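Local coordinates for protein glucuronan lyase A (Trichoderma reesei, PDB 2ZZJ) that probably cleaves beta-1,4-linked glucuronan within the chain as a calcium-binding endo-acting polysaccharide lyase with a beta-jelly-roll fold, at residues T110-Q115 with V154-K159. Residues are numbered along the deposited sequence; the frame is centred on the assembly and turned at random.
Sequences TMIWIQ and VVLQIK
Ile112 sets CG1 anti to its own carbonyl carbon (chi1 -52°) and carries on fully extended (chi2 -177°), which pushes CD1 straight out from its strand; Leu156 likewise has CG anti to the carbonyl carbon, and its two methyls reach back tip to tip. The pair bridges the interior of the beta-jelly roll, where strand 106-115 of one antiparallel sheet faces strand 152-160 of the other. Ile112 CD1 approaches both ends of the leucine fork, 3.7 Å from Leu156 CD1 and 3.9 Å from Leu156 CD2. Beside the leucine, Val154 CG1 lies a looser 4.4 Å from the same methyl, Ile112 CD1. No hydrogen bond links the two segments, and their CA atoms come no nearer than 9.9 Å, between Ile112 and Val154, a spacing spanned by side chains as in a beta sandwich. All three touching residues are buried. Phe72 of strand 66-76 packs against both Ile112 and Val154, and Leu119 of strand 118-126 also touches Ile112, extending the apolar layer within each sheet.

Thr110 and Ile158 also point toward the facing strand and flank the core contact more loosely. Thr110 OG1 is satisfied by the backbone carbonyl of Arg122. Met111 and Trp113 project from the face of strand 106-115 turned away from this core. There Trp113 meets the ring of Tyr120, and a polar link holds its indole to the side chain two residues on: Trp113 NE1 donates to Gln115 OE1 at 2.8 Å, nearly straight at 171°, with the amide oxygen lying in the plane of the indole ring.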
ATOM      1  N   THR A 110      -6.885  -1.130  -4.432  1.00 17.28           N
ATOM      2  CA  THR A 110      -6.776  -1.222  -2.989  1.00 16.51           C
ATOM      3  C   THR A 110      -5.568  -0.393  -2.541  1.00 16.13           C
ATOM      4  O   THR A 110      -4.503  -0.419  -3.177  1.00 15.08           O
ATOM      5  CB  THR A 110      -6.719  -2.688  -2.501  1.00 16.43           C
ATOM      6  OG1 THR A 110      -8.062  -3.229  -2.443  1.00 16.86           O
ATOM      7  CG2 THR A 110      -6.106  -2.808  -1.121  1.00 15.88           C
ATOM      8  N   MET A 111      -5.764   0.356  -1.450  1.00 15.35           N
ATOM      9  CA  MET A 111      -4.705   1.188  -0.862  1.00 15.93           C
ATOM     10  C   MET A 111      -4.714   0.983   0.631  1.00 14.84           C
ATOM     11  O   MET A 111      -5.768   0.660   1.238  1.00 15.98           O
ATOM     12  CB  MET A 111      -4.888   2.694  -1.188  1.00 15.25           C
ATOM     13  CG  MET A 111      -4.849   3.020  -2.697  1.00 15.95           C
ATOM     14  SD  MET A 111      -5.277   4.775  -3.007  1.00 18.60           S
ATOM     15  CE  MET A 111      -3.663   5.484  -2.888  1.00 17.91           C
ATOM     16  N   ILE A 112      -3.545   1.158   1.239  1.00 13.08           N
ATOM     17  CA  ILE A 112      -3.436   1.050   2.681  1.00 12.32           C
ATOM     18  C   ILE A 112      -2.781   2.317   3.180  1.00 12.09           C
ATOM     19  O   ILE A 112      -1.737   2.721   2.669  1.00 10.95           O
ATOM     20  CB  ILE A 112      -2.600  -0.210   3.108  1.00 12.54           C
ATOM     21  CG1 ILE A 112      -3.165  -1.475   2.416  1.00 12.66           C
ATOM     22  CG2 ILE A 112      -2.542  -0.294   4.679  1.00 11.18           C
ATOM     23  CD1 ILE A 112      -2.508  -2.799   2.772  1.00 13.61           C
ATOM     24  N   TRP A 113      -3.382   2.962   4.183  1.00 12.94           N
ATOM     25  CA  TRP A 113      -2.844   4.233   4.652  1.00 12.87           C
ATOM     26  C   TRP A 113      -3.064   4.466   6.131  1.00 13.85           C
ATOM     27  O   TRP A 113      -3.801   3.720   6.755  1.00 13.22           O
ATOM     28  CB  TRP A 113      -3.362   5.414   3.816  1.00 13.06           C
ATOM     29  CG  TRP A 113      -4.857   5.787   3.921  1.00 14.30           C
ATOM     30  CD1 TRP A 113      -5.389   6.853   4.624  1.00 15.56           C
ATOM     31  CD2 TRP A 113      -5.961   5.193   3.214  1.00 15.69           C
ATOM     32  NE1 TRP A 113      -6.751   6.920   4.431  1.00 14.66           N
ATOM     33  CE2 TRP A 113      -7.130   5.923   3.575  1.00 14.39           C
ATOM     34  CE3 TRP A 113      -6.082   4.110   2.314  1.00 14.10           C
ATOM     35  CZ2 TRP A 113      -8.398   5.613   3.061  1.00 13.39           C
ATOM     36  CZ3 TRP A 113      -7.356   3.781   1.817  1.00 15.29           C
ATOM     37  CH2 TRP A 113      -8.500   4.548   2.205  1.00 15.60           C
ATOM     38  N   ILE A 114      -2.342   5.458   6.657  1.00 14.81           N
ATOM     39  CA  ILE A 114      -2.523   5.982   8.037  1.00 16.26           C
ATOM     40  C   ILE A 114      -3.330   7.271   7.963  1.00 16.13           C
ATOM     41  O   ILE A 114      -3.000   8.152   7.182  1.00 15.75           O
ATOM     42  CB  ILE A 114      -1.131   6.319   8.715  1.00 16.20           C
ATOM     43  CG1 ILE A 114      -0.147   5.139   8.617  1.00 18.44           C
ATOM     44  CG2 ILE A 114      -1.307   6.648  10.196  1.00 16.23           C
ATOM     45  CD1 ILE A 114      -0.618   3.885   9.311  1.00 18.72           C
ATOM     46  N   GLN A 115      -4.386   7.390   8.776  1.00 17.56           N
ATOM     47  CA  GLN A 115      -5.141   8.634   8.919  1.00 18.59           C
ATOM     48  C   GLN A 115      -5.289   8.818  10.426  1.00 18.41           C
ATOM     49  O   GLN A 115      -5.762   7.926  11.094  1.00 17.50           O
ATOM     50  CB  GLN A 115      -6.513   8.466   8.232  1.00 19.38           C
ATOM     51  CG  GLN A 115      -7.198   9.720   7.781  1.00 21.57           C
ATOM     52  CD  GLN A 115      -8.397   9.451   6.863  1.00 20.94           C
ATOM     53  OE1 GLN A 115      -8.265   8.894   5.771  1.00 22.04           O
ATOM     54  NE2 GLN A 115      -9.578   9.896   7.294  1.00 22.20           N
ATOM     55  N   VAL A 154       1.336  -6.750   8.591  1.00 12.13           N
ATOM     56  CA  VAL A 154       0.061  -6.674   7.880  1.00 11.36           C
ATOM     57  C   VAL A 154      -0.004  -7.879   6.959  1.00 12.21           C
ATOM     58  O   VAL A 154       0.988  -8.191   6.264  1.00 11.10           O
ATOM     59  CB  VAL A 154      -0.059  -5.374   7.016  1.00 11.39           C
ATOM     60  CG1 VAL A 154      -1.333  -5.394   6.150  1.00 11.66           C
ATOM     61  CG2 VAL A 154      -0.032  -4.111   7.896  1.00 11.84           C
ATOM     62  N   VAL A 155      -1.137  -8.586   7.008  1.00 11.74           N
ATOM     63  CA  VAL A 155      -1.400  -9.665   6.062  1.00 12.59           C
ATOM     64  C   VAL A 155      -2.756  -9.391   5.413  1.00 13.28           C
ATOM     65  O   VAL A 155      -3.744  -9.049   6.127  1.00 12.91           O
ATOM     66  CB  VAL A 155      -1.370 -11.064   6.700  1.00 12.25           C
ATOM     67  CG1 VAL A 155      -1.722 -12.149   5.635  1.00 13.20           C
ATOM     68  CG2 VAL A 155       0.003 -11.374   7.351  1.00 12.43           C
ATOM     69  N   LEU A 156      -2.790  -9.492   4.081  1.00 12.17           N
ATOM     70  CA  LEU A 156      -4.032  -9.375   3.327  1.00 13.77           C
ATOM     71  C   LEU A 156      -4.326 -10.712   2.672  1.00 14.35           C
ATOM     72  O   LEU A 156      -3.432 -11.364   2.123  1.00 14.84           O
ATOM     73  CB  LEU A 156      -3.935  -8.310   2.228  1.00 13.90           C
ATOM     74  CG  LEU A 156      -3.240  -6.980   2.558  1.00 17.06           C
ATOM     75  CD1 LEU A 156      -3.107  -6.123   1.283  1.00 20.37           C
ATOM     76  CD2 LEU A 156      -4.029  -6.255   3.567  1.00 19.22           C
ATOM     77  N   GLN A 157      -5.575 -11.149   2.740  1.00 15.43           N
ATOM     78  CA  GLN A 157      -5.990 -12.276   1.890  1.00 15.17           C
ATOM     79  C   GLN A 157      -7.102 -11.754   1.012  1.00 16.12           C
ATOM     80  O   GLN A 157      -8.138 -11.374   1.531  1.00 16.11           O
ATOM     81  CB  GLN A 157      -6.490 -13.427   2.743  1.00 15.41           C
ATOM     82  CG  GLN A 157      -7.049 -14.580   1.901  1.00 16.07           C
ATOM     83  CD  GLN A 157      -7.687 -15.663   2.734  1.00 17.13           C
ATOM     84  OE1 GLN A 157      -7.834 -15.528   3.946  1.00 19.29           O
ATOM     85  NE2 GLN A 157      -8.093 -16.750   2.070  1.00 20.00           N
ATOM     86  N   ILE A 158      -6.879 -11.688  -0.293  1.00 16.38           N
ATOM     87  CA  ILE A 158      -7.844 -11.052  -1.161  1.00 17.95           C
ATOM     88  C   ILE A 158      -8.145 -11.967  -2.331  1.00 18.82           C
ATOM     89  O   ILE A 158      -7.218 -12.375  -3.037  1.00 18.69           O
ATOM     90  CB  ILE A 158      -7.380  -9.650  -1.670  1.00 18.00           C
ATOM     91  CG1 ILE A 158      -7.082  -8.714  -0.482  1.00 19.06           C
ATOM     92  CG2 ILE A 158      -8.489  -8.987  -2.535  1.00 17.25           C
ATOM     93  CD1 ILE A 158      -6.478  -7.385  -0.849  1.00 17.20           C
ATOM     94  N   LYS A 159      -9.433 -12.242  -2.574  1.00 19.89           N
ATOM     95  CA  LYS A 159      -9.816 -12.855  -3.854  1.00 21.40           C
ATOM     96  C   LYS A 159     -10.274 -11.720  -4.762  1.00 21.68           C
ATOM     97  O   LYS A 159     -11.268 -11.042  -4.463  1.00 21.35           O
ATOM     98  CB  LYS A 159     -10.921 -13.883  -3.660  1.00 22.54           C
ATOM     99  CG  LYS A 159     -11.445 -14.482  -4.953  1.00 24.61           C
ATOM    100  CD  LYS A 159     -12.623 -15.414  -4.633  1.00 28.54           C
ATOM    101  CE  LYS A 159     -13.317 -15.920  -5.907  1.00 31.34           C
ATOM    102  NZ  LYS A 159     -12.379 -16.669  -6.799  1.00 35.06           N
TER